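Local coordinates for MaoC family protein (Mycobacterium tuberculosis H37Rv, PDB 3KHP) that probably catalyses the reversible hydration and dehydration of (3R)-hydroxyacyl thioesters, at residues A[224-229]-A[264-268]; A[259-265]-A[298-304]; A[81-87]-A[118-124]. One frame throughout, in Å; residues are numbered along the deposited sequence.

Contact 1: A[224-229]-A[264-268]; sequences FPKPIL and PVFPG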
loop_
_atom_site.group_PDB
_atom_site.type_symbol
_atom_site.label_atom_id
_atom_site.label_comp_id
_atom_site.label_asym_id
_atom_site.label_seq_id
_atom_site.Cartn_x
_atom_site.Cartn_y
_atom_site.Cartn_z
ATOM N N PHE A 224 -6.806 22.953 2.971
ATOM C CA PHE A 224 -5.379 22.715 3.044
ATOM C C PHE A 224 -4.728 22.905 1.670
ATOM O O PHE A 224 -5.328 22.595 0.633
ATOM C CB PHE A 224 -5.082 21.267 3.480
ATOM C CG PHE A 224 -5.477 20.937 4.892
ATOM C CD1 PHE A 224 -4.746 21.406 5.958
ATOM C CD2 PHE A 224 -6.555 20.132 5.144
ATOM C CE1 PHE A 224 -5.105 21.084 7.261
ATOM C CE2 PHE A 224 -6.924 19.808 6.409
ATOM C CZ PHE A 224 -6.208 20.270 7.486
ATOM N N PRO A 225 -3.466 23.333 1.654
ATOM C CA PRO A 225 -2.780 23.550 0.391
ATOM C C PRO A 225 -2.661 22.278 -0.419
ATOM O O PRO A 225 -2.636 22.310 -1.678
ATOM C CB PRO A 225 -1.367 24.012 0.825
ATOM C CG PRO A 225 -1.536 24.508 2.233
ATOM C CD PRO A 225 -2.662 23.715 2.826
ATOM N N LYS A 226 -2.528 21.171 0.329
ATOM C CA LYS A 226 -2.461 19.854 -0.223
ATOM C C LYS A 226 -3.003 18.775 0.740
ATOM O O LYS A 226 -3.223 19.002 1.924
ATOM C CB LYS A 226 -1.033 19.561 -0.676
ATOM C CG LYS A 226 0.036 20.469 -0.082
ATOM C CD LYS A 226 1.450 20.127 -0.642
ATOM C CE LYS A 226 2.584 20.609 0.315
ATOM N NZ LYS A 226 2.525 22.082 0.689
ATOM N N PRO A 227 -3.268 17.595 0.210
ATOM C CA PRO A 227 -3.811 16.576 1.103
ATOM C C PRO A 227 -2.904 16.320 2.305
ATOM O O PRO A 227 -1.694 16.438 2.199
ATOM C CB PRO A 227 -3.909 15.347 0.206
ATOM C CG PRO A 227 -3.849 15.862 -1.184
ATOM C CD PRO A 227 -3.071 17.115 -1.166
ATOM N N ILE A 228 -3.487 15.999 3.457
ATOM C CA ILE A 228 -2.699 15.809 4.648
ATOM C C ILE A 228 -2.499 14.318 4.826
ATOM O O ILE A 228 -3.309 13.515 4.374
ATOM C CB ILE A 228 -3.349 16.445 5.892
ATOM C CG1 ILE A 228 -4.660 15.730 6.246
ATOM C CG2 ILE A 228 -3.583 17.930 5.666
ATOM C CD1 ILE A 228 -5.380 16.289 7.492
ATOM N N LEU A 229 -1.386 13.933 5.434
ATOM C CA LEU A 229 -1.177 12.551 5.776
ATOM C C LEU A 229 -2.192 12.125 6.849
ATOM O O LEU A 229 -2.532 12.897 7.758
ATOM C CB LEU A 229 0.246 12.384 6.304
ATOM C CG LEU A 229 0.726 10.940 6.433
ATOM C CD1 LEU A 229 0.795 10.263 5.037
ATOM C CD2 LEU A 229 2.041 10.894 7.140
ATOM N N PRO A 264 -1.574 18.888 11.772
ATOM C CA PRO A 264 -1.501 17.998 10.631
ATOM C C PRO A 264 -0.091 17.831 10.083
ATOM O O PRO A 264 0.773 18.676 10.310
ATOM C CB PRO A 264 -2.415 18.663 9.592
ATOM C CG PRO A 264 -2.883 19.923 10.187
ATOM C CD PRO A 264 -2.174 20.191 11.438
ATOM N N VAL A 265 0.107 16.738 9.356
ATOM C CA VAL A 265 1.361 16.457 8.675
ATOM C C VAL A 265 1.118 16.412 7.186
ATOM O O VAL A 265 0.053 15.947 6.717
ATOM C CB VAL A 265 1.949 15.099 9.152
ATOM C CG1 VAL A 265 3.090 14.648 8.240
ATOM C CG2 VAL A 265 2.406 15.201 10.600
ATOM N N PHE A 266 2.088 16.855 6.400
ATOM C CA PHE A 266 1.937 16.655 4.958
ATOM C C PHE A 266 2.831 15.528 4.488
ATOM O O PHE A 266 3.935 15.396 4.980
ATOM C CB PHE A 266 2.211 17.971 4.222
ATOM C CG PHE A 266 1.271 19.052 4.622
ATOM C CD1 PHE A 266 0.051 19.210 3.954
ATOM C CD2 PHE A 266 1.568 19.901 5.686
ATOM C CE1 PHE A 266 -0.840 20.226 4.333
ATOM C CE2 PHE A 266 0.672 20.918 6.058
ATOM C CZ PHE A 266 -0.533 21.066 5.376
ATOM N N PRO A 267 2.355 14.688 3.560
ATOM C CA PRO A 267 3.265 13.613 3.120
ATOM C C PRO A 267 4.508 14.222 2.477
ATOM O O PRO A 267 4.409 15.236 1.742
ATOM C CB PRO A 267 2.452 12.820 2.115
ATOM C CG PRO A 267 1.039 13.391 2.146
ATOM C CD PRO A 267 1.074 14.690 2.845
ATOM N N GLY A 268 5.664 13.671 2.846
ATOM C CA GLY A 268 6.962 14.179 2.405
ATOM C C GLY A 268 7.733 14.793 3.554
ATOM O O GLY A 268 8.949 14.926 3.493
HETATM O O HOH W 1 -2.107 14.801 9.460
#

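Contact 2: A[259-265]-A[298-304]; sequences ARFTKPV and RVVLDDG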
loop_
_atom_site.group_PDB
_atom_site.type_symbol
_atom_site.label_atom_id
_atom_site.label_comp_id
_atom_site.label_asym_id
_atom_site.label_seq_id
_atom_site.Cartn_x
_atom_site.Cartn_y
_atom_site.Cartn_z
ATOM N N ALA A 259 -1.069 8.721 22.147
ATOM C CA ALA A 259 -0.660 10.065 21.808
ATOM C C ALA A 259 -1.849 10.944 21.410
ATOM O O ALA A 259 -2.891 10.437 21.008
ATOM C CB ALA A 259 0.381 10.042 20.706
ATOM N N ARG A 260 -1.637 12.245 21.517
ATOM C CA ARG A 260 -2.590 13.268 21.117
ATOM C C ARG A 260 -2.198 13.922 19.786
ATOM O O ARG A 260 -1.072 14.332 19.626
ATOM C CB ARG A 260 -2.670 14.342 22.199
ATOM C CG ARG A 260 -3.766 15.397 21.961
ATOM C CD ARG A 260 -4.171 16.096 23.280
ATOM N NE ARG A 260 -3.049 16.758 23.928
ATOM C CZ ARG A 260 -2.619 17.996 23.670
ATOM N NH1 ARG A 260 -3.196 18.748 22.749
ATOM N NH2 ARG A 260 -1.595 18.493 24.353
ATOM N N PHE A 261 -3.139 14.014 18.845
ATOM C CA PHE A 261 -2.895 14.617 17.546
ATOM C C PHE A 261 -3.074 16.117 17.585
ATOM O O PHE A 261 -4.200 16.587 17.728
ATOM C CB PHE A 261 -3.843 14.018 16.506
ATOM C CG PHE A 261 -3.702 12.543 16.373
ATOM C CD1 PHE A 261 -2.761 12.006 15.516
ATOM C CD2 PHE A 261 -4.465 11.698 17.135
ATOM C CE1 PHE A 261 -2.615 10.663 15.403
ATOM C CE2 PHE A 261 -4.332 10.336 17.024
ATOM C CZ PHE A 261 -3.398 9.812 16.167
ATOM N N THR A 262 -1.979 16.873 17.429
ATOM C CA THR A 262 -2.025 18.309 17.673
ATOM C C THR A 262 -2.100 19.133 16.407
ATOM O O THR A 262 -2.806 20.137 16.351
ATOM C CB THR A 262 -0.805 18.794 18.497
ATOM O OG1 THR A 262 0.412 18.168 18.033
ATOM C CG2 THR A 262 -1.019 18.522 20.013
ATOM N N LYS A 263 -1.324 18.738 15.403
ATOM C CA LYS A 263 -1.294 19.427 14.125
ATOM C C LYS A 263 -1.124 18.467 12.950
ATOM O O LYS A 263 -0.650 17.346 13.100
ATOM C CB LYS A 263 -0.188 20.451 14.120
ATOM C CG LYS A 263 -0.444 21.588 15.076
ATOM C CD LYS A 263 0.561 22.679 14.863
ATOM C CE LYS A 263 0.261 23.909 15.733
ATOM N NZ LYS A 263 1.410 24.888 15.568
ATOM N N PRO A 264 -1.574 18.888 11.772
ATOM C CA PRO A 264 -1.501 17.998 10.631
ATOM C C PRO A 264 -0.091 17.831 10.083
ATOM O O PRO A 264 0.773 18.676 10.310
ATOM C CB PRO A 264 -2.415 18.663 9.592
ATOM C CG PRO A 264 -2.883 19.923 10.187
ATOM C CD PRO A 264 -2.174 20.191 11.438
ATOM N N VAL A 265 0.107 16.738 9.356
ATOM C CA VAL A 265 1.361 16.457 8.675
ATOM C C VAL A 265 1.118 16.412 7.186
ATOM O O VAL A 265 0.053 15.947 6.717
ATOM C CB VAL A 265 1.949 15.099 9.152
ATOM C CG1 VAL A 265 3.090 14.648 8.240
ATOM C CG2 VAL A 265 2.406 15.201 10.600
ATOM N N ARG A 298 7.205 22.094 14.703
ATOM C CA ARG A 298 5.762 21.958 14.818
ATOM C C ARG A 298 5.537 20.634 15.533
ATOM O O ARG A 298 5.965 19.579 15.039
ATOM C CB ARG A 298 5.142 21.931 13.404
ATOM C CG ARG A 298 3.651 21.927 13.347
ATOM C CD ARG A 298 3.059 21.248 12.100
ATOM N NE ARG A 298 3.840 21.593 10.951
ATOM C CZ ARG A 298 3.938 20.889 9.830
ATOM N NH1 ARG A 298 3.236 19.793 9.615
ATOM N NH2 ARG A 298 4.743 21.335 8.890
ATOM N N VAL A 299 4.906 20.659 16.704
ATOM C CA VAL A 299 4.616 19.409 17.370
ATOM C C VAL A 299 3.399 18.809 16.695
ATOM O O VAL A 299 2.397 19.497 16.547
ATOM C CB VAL A 299 4.358 19.620 18.843
ATOM C CG1 VAL A 299 3.969 18.331 19.466
ATOM C CG2 VAL A 299 5.603 20.197 19.514
ATOM N N VAL A 300 3.471 17.560 16.253
ATOM C CA VAL A 300 2.292 16.923 15.605
ATOM C C VAL A 300 1.676 15.812 16.416
ATOM O O VAL A 300 0.487 15.543 16.274
ATOM C CB VAL A 300 2.611 16.461 14.172
ATOM C CG1 VAL A 300 2.986 17.649 13.335
ATOM C CG2 VAL A 300 3.741 15.424 14.134
ATOM N N LEU A 301 2.479 15.148 17.259
ATOM C CA LEU A 301 1.986 14.214 18.285
ATOM C C LEU A 301 2.549 14.662 19.611
ATOM O O LEU A 301 3.761 14.876 19.744
ATOM C CB LEU A 301 2.433 12.760 18.082
ATOM C CG LEU A 301 2.040 12.001 16.818
ATOM C CD1 LEU A 301 2.671 10.589 16.868
ATOM C CD2 LEU A 301 0.498 11.941 16.639
ATOM N N ASP A 302 1.675 14.783 20.593
ATOM C CA ASP A 302 2.044 15.277 21.889
ATOM C C ASP A 302 1.516 14.280 22.893
ATOM O O ASP A 302 0.751 13.367 22.550
ATOM C CB ASP A 302 1.458 16.672 22.128
ATOM C CG ASP A 302 2.332 17.554 23.063
ATOM O OD1 ASP A 302 3.086 17.016 23.883
ATOM O OD2 ASP A 302 2.226 18.799 23.007
ATOM N N ASP A 303 1.956 14.473 24.126
ATOM C CA ASP A 303 1.554 13.654 25.243
ATOM C C ASP A 303 1.729 12.174 24.982
ATOM O O ASP A 303 0.933 11.357 25.420
ATOM C CB ASP A 303 0.120 13.981 25.628
ATOM C CG ASP A 303 -0.060 15.456 26.012
ATOM O OD1 ASP A 303 0.846 16.090 26.602
ATOM O OD2 ASP A 303 -1.136 15.976 25.728
ATOM N N GLY A 304 2.809 11.818 24.310
ATOM C CA GLY A 304 3.085 10.415 24.016
ATOM C C GLY A 304 3.502 9.659 25.252
ATOM O O GLY A 304 4.277 10.167 26.043
HETATM O O HOH W 2 -1.090 14.800 13.778
HETATM O O HOH W 3 3.110 22.910 17.701
#

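Contact 3: A[81-87]-A[118-124]; sequences CCPAFGA and LSVVTEV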
loop_
_atom_site.group_PDB
_atom_site.type_symbol
_atom_site.label_atom_id
_atom_site.label_comp_id
_atom_site.label_asym_id
_atom_site.label_seq_id
_atom_site.Cartn_x
_atom_site.Cartn_y
_atom_site.Cartn_z
ATOM N N CYS A 81 -7.007 -3.696 12.752
ATOM C CA CYS A 81 -7.693 -4.963 13.097
ATOM C C CYS A 81 -8.482 -4.931 14.394
ATOM O O CYS A 81 -9.146 -5.915 14.739
ATOM C CB CYS A 81 -6.700 -6.149 13.185
ATOM S SG CYS A 81 -5.426 -5.976 14.407
ATOM N N CYS A 82 -8.380 -3.855 15.146
ATOM C CA CYS A 82 -9.164 -3.723 16.383
ATOM C C CYS A 82 -9.690 -2.311 16.582
ATOM O O CYS A 82 -9.494 -1.739 17.647
ATOM C CB CYS A 82 -8.318 -4.120 17.598
ATOM S SG CYS A 82 -9.278 -4.382 19.149
ATOM N N PRO A 83 -10.358 -1.748 15.562
ATOM C CA PRO A 83 -10.755 -0.350 15.618
ATOM C C PRO A 83 -11.917 -0.120 16.592
ATOM O O PRO A 83 -12.879 -0.857 16.557
ATOM C CB PRO A 83 -11.205 -0.052 14.178
ATOM C CG PRO A 83 -11.614 -1.318 13.635
ATOM C CD PRO A 83 -10.902 -2.415 14.371
ATOM N N ALA A 84 -11.809 0.885 17.448
ATOM C CA ALA A 84 -12.884 1.249 18.364
ATOM C C ALA A 84 -14.018 1.992 17.628
ATOM O O ALA A 84 -15.029 2.343 18.233
ATOM C CB ALA A 84 -12.332 2.098 19.532
ATOM N N PHE A 85 -13.876 2.168 16.326
ATOM C CA PHE A 85 -14.728 3.077 15.584
ATOM C C PHE A 85 -16.231 2.781 15.584
ATOM O O PHE A 85 -17.015 3.701 15.724
ATOM C CB PHE A 85 -14.222 3.212 14.146
ATOM C CG PHE A 85 -12.955 4.036 14.015
ATOM C CD1 PHE A 85 -12.622 5.021 14.951
ATOM C CD2 PHE A 85 -12.103 3.837 12.933
ATOM C CE1 PHE A 85 -11.461 5.806 14.806
ATOM C CE2 PHE A 85 -10.931 4.602 12.784
ATOM C CZ PHE A 85 -10.616 5.597 13.729
ATOM N N GLY A 86 -16.618 1.518 15.421
ATOM C CA GLY A 86 -18.018 1.120 15.393
ATOM C C GLY A 86 -18.907 1.708 16.487
ATOM O O GLY A 86 -20.087 1.948 16.259
ATOM N N ALA A 87 -18.337 1.973 17.663
ATOM C CA ALA A 87 -19.113 2.452 18.802
ATOM C C ALA A 87 -19.652 3.880 18.630
ATOM O O ALA A 87 -20.590 4.267 19.327
ATOM C CB ALA A 87 -18.290 2.354 20.078
ATOM N N LEU A 118 -9.609 -11.492 14.420
ATOM C CA LEU A 118 -10.052 -11.072 15.748
ATOM C C LEU A 118 -11.552 -10.812 15.779
ATOM O O LEU A 118 -12.139 -10.376 14.807
ATOM C CB LEU A 118 -9.327 -9.819 16.217
ATOM C CG LEU A 118 -7.874 -9.857 16.587
ATOM C CD1 LEU A 118 -7.425 -8.402 16.823
ATOM C CD2 LEU A 118 -7.635 -10.757 17.810
ATOM N N SER A 119 -12.133 -11.106 16.931
ATOM C CA SER A 119 -13.501 -10.825 17.269
ATOM C C SER A 119 -13.435 -9.528 18.037
ATOM O O SER A 119 -12.867 -9.484 19.132
ATOM C CB SER A 119 -14.028 -11.941 18.192
ATOM O OG SER A 119 -15.282 -11.599 18.761
ATOM N N VAL A 120 -13.978 -8.472 17.448
ATOM C CA VAL A 120 -13.811 -7.142 17.963
ATOM C C VAL A 120 -15.167 -6.606 18.433
ATOM O O VAL A 120 -16.151 -6.674 17.717
ATOM C CB VAL A 120 -13.195 -6.212 16.905
ATOM C CG1 VAL A 120 -13.025 -4.817 17.445
ATOM C CG2 VAL A 120 -11.842 -6.770 16.439
ATOM N N VAL A 121 -15.186 -6.107 19.662
ATOM C CA VAL A 121 -16.338 -5.454 20.242
ATOM C C VAL A 121 -15.912 -4.071 20.626
ATOM O O VAL A 121 -14.800 -3.888 21.106
ATOM C CB VAL A 121 -16.833 -6.199 21.502
ATOM C CG1 VAL A 121 -17.823 -5.334 22.296
ATOM C CG2 VAL A 121 -17.411 -7.599 21.113
ATOM N N THR A 122 -16.783 -3.092 20.393
ATOM C CA THR A 122 -16.486 -1.717 20.769
ATOM C C THR A 122 -17.517 -1.117 21.741
ATOM O O THR A 122 -18.608 -1.662 21.978
ATOM C CB THR A 122 -16.407 -0.804 19.535
ATOM O OG1 THR A 122 -17.715 -0.623 19.005
ATOM C CG2 THR A 122 -15.512 -1.406 18.469
ATOM N N GLU A 123 -17.167 0.041 22.275
ATOM C CA GLU A 123 -17.914 0.594 23.373
ATOM C C GLU A 123 -17.725 2.088 23.541
ATOM O O GLU A 123 -16.626 2.615 23.398
ATOM C CB GLU A 123 -17.438 -0.082 24.641
ATOM C CG GLU A 123 -18.221 0.340 25.861
ATOM C CD GLU A 123 -17.713 -0.315 27.123
ATOM O OE1 GLU A 123 -16.796 -1.214 27.044
ATOM O OE2 GLU A 123 -18.242 0.099 28.180
ATOM N N VAL A 124 -18.798 2.757 23.898
ATOM C CA VAL A 124 -18.713 4.155 24.266
ATOM C C VAL A 124 -18.183 4.203 25.682
ATOM O O VAL A 124 -18.889 3.869 26.624
ATOM C CB VAL A 124 -20.093 4.850 24.175
ATOM C CG1 VAL A 124 -19.954 6.324 24.468
ATOM C CG2 VAL A 124 -20.705 4.601 22.824
#

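Contact 1: A[224-229]-A[264-268]
Phe266, Leu229 and Pro267 supply most of the surface buried where two loops of the MaoC-like, hot-dog-type domain meet: 224-229, which leads into helix 231-245, and the loop 264-268, which joins strands 254-261 and 271-279. Phe266 lays its ring along the bend of 224-229. With CG anti to its own carbonyl carbon (chi1 -61°), the ring turns one edge to the opposite loop, and there Lys226 O lies in the ring plane, 3.6 Å from CE1, facing the slightly positive rim of the aromatic. The same CE1 is 3.8 Å from Ile228 CG2, and this methyl also sits over the centre of the Phe224 ring, so a beta-branched residue serves two aromatics at once. Phe224 reaches Pro264 with CE1, 3.9 Å from CG. On the outer side, Lys226 passes its aliphatic CG by Phe266, while its ammonium is too distant for more than a weak cation-pi attraction. Leu229, buried, lies side by side with Val265, its CD2 4.1 Å from Val265 CG1. Its other methyl, CD1, meets CB of Pro267, whose compact, puckered ring sets CD 3.3 Å from Pro227 O. Ile228 O is bound by ND1 of His212, the last residue of the Asn-Pro-Leu-His run of the hydratase 2 signature, so this loop packing adjoins that motif. A single direct hydrogen bond joins the backbones, Leu229 N to Val265 O at 2.8 Å. Beside it a water gives a proton to Leu229 O at 2.6 Å and accepts one from Val265 N at 2.9 Å.

Contact 2: A[259-265]-A[298-304]
Asp303 OD2 is gripped by two nitrogens of Arg260, NE at 2.7 Å and NH2 at 2.9 Å, in a side-on salt bridge to a single oxygen. That oxygen lies in the guanidinium plane, but the carboxylate is turned 42° from it, and both donors come from the same face. Arg260 gets there by a bend at chi3 (59°), which swings its head back over Asp302 CB. Asp303 has left-handed backbone angles, which aspartate tolerates comparatively well, and its N bonds Asp302 OD1, fixing the corner.

Behind the salt bridge the strands pair antiparallel. Arg260 and Asp302 form the hydrogen-bonded pair, and Phe261 and Leu301 the non-hydrogen-bonded one, with Leu301 CD2 3.4 Å from Phe261 CD1. Thr262 continues the pairing: N donates to Val300 O, and the hydroxyl donates to Val299 O at 2.8 Å from well above the carbonyl plane. Past the regular pairing, a water donates to both Lys263 O and Val300 O. Farther on, Arg298 NH1 donates to Pro264 O at 2.8 Å, while its NH2 forms a salt bridge with Glu269.

Val300 and Leu301 both face Thr287 of strand 282-289, a classic beta bulge. Strand 254-261 lies between 103-108 and 298-308, with Leu301 resting on Thr234 and Ala238 of helix 231-245 and Phe261 on Gln104.

Contact 3: A[81-87]-A[118-124]
Ala87 and Thr122 form the tight end of this contact, in which the chain leaving helix 78-81 runs alongside strand 116-129 of the N-terminal, hot-dog-type half, in the same general direction. Ala87 points its CB at the strand, 3.2 Å from Thr122 OG1 and 3.4 Å from Glu123 N, a close approach that suits the small methyl of alanine. Thr122 holds OG1 between its backbone N and carbonyl carbon (chi1 71°), which turns the hydroxyl to Ala87 and sends CG2 the other way, 3.3 Å from Pro83 O. Val120 CG2 does likewise at Cys81 O, also 3.3 Å away, so two methyls of alternate strand residues press against carbonyl oxygens of the accompanying chain. Val124 CG2 adds a third such approach, to Ala87 O at 3.5 Å.

The side chains of Cys81, Cys82 and Pro83 fit more loosely than the carbonyls. Cys81 SG comes to 4.0 Å from Leu118 CD1 and Cys82 SG to 4.1 Å from Val120 CG1; the slim, weakly polar thiols act as hydrophobic fillers. The Pro83 ring touches Val120 more distantly still. On the solvent side, exposed Gly86 offers only backbone to Thr122, and the CB of Glu123 points away from 81-87, its carboxylate pairing with Arg141 of strand 136-145.

No hydrogen bond spans the two segments. Ala87 N lies near Thr122 OG1, but at a poor angle, and that hydroxyl is bonded to Thr33 OG1 instead; Cys82 O is met by Thr156 OG1. The strand's backbone bonds go to strand 36-40 and the preceding Thr33 on one flank and 136-145 on the other. Segment 81-87 is therefore held to the strand by close van der Waals fit, methyls against carbonyl oxygens as well as against apolar groups, without a direct hydrogen bond.

Along the chain, contact 3 closes before the others open. It lies in the MFE-2 hydratase 2 N-terminal domain, whereas contact 1 belongs to the MaoC-like domain. Contacts 1 and 2 share Pro264 and Val265, have centres about 14 Å apart, and pack together where Phe266 nears Arg298; one segment thus passes from the end of an interior strand in contact 2 into the loops of contact 1. Contact 3 lies across the chain's centre, its centre about 28 Å from that of contact 1 and 24 Å from that of contact 2. Contacts 2 and 3 nevertheless reach the same long antiparallel sheet, consistent with two hot-dog halves joined into one continuous double hot-dog fold.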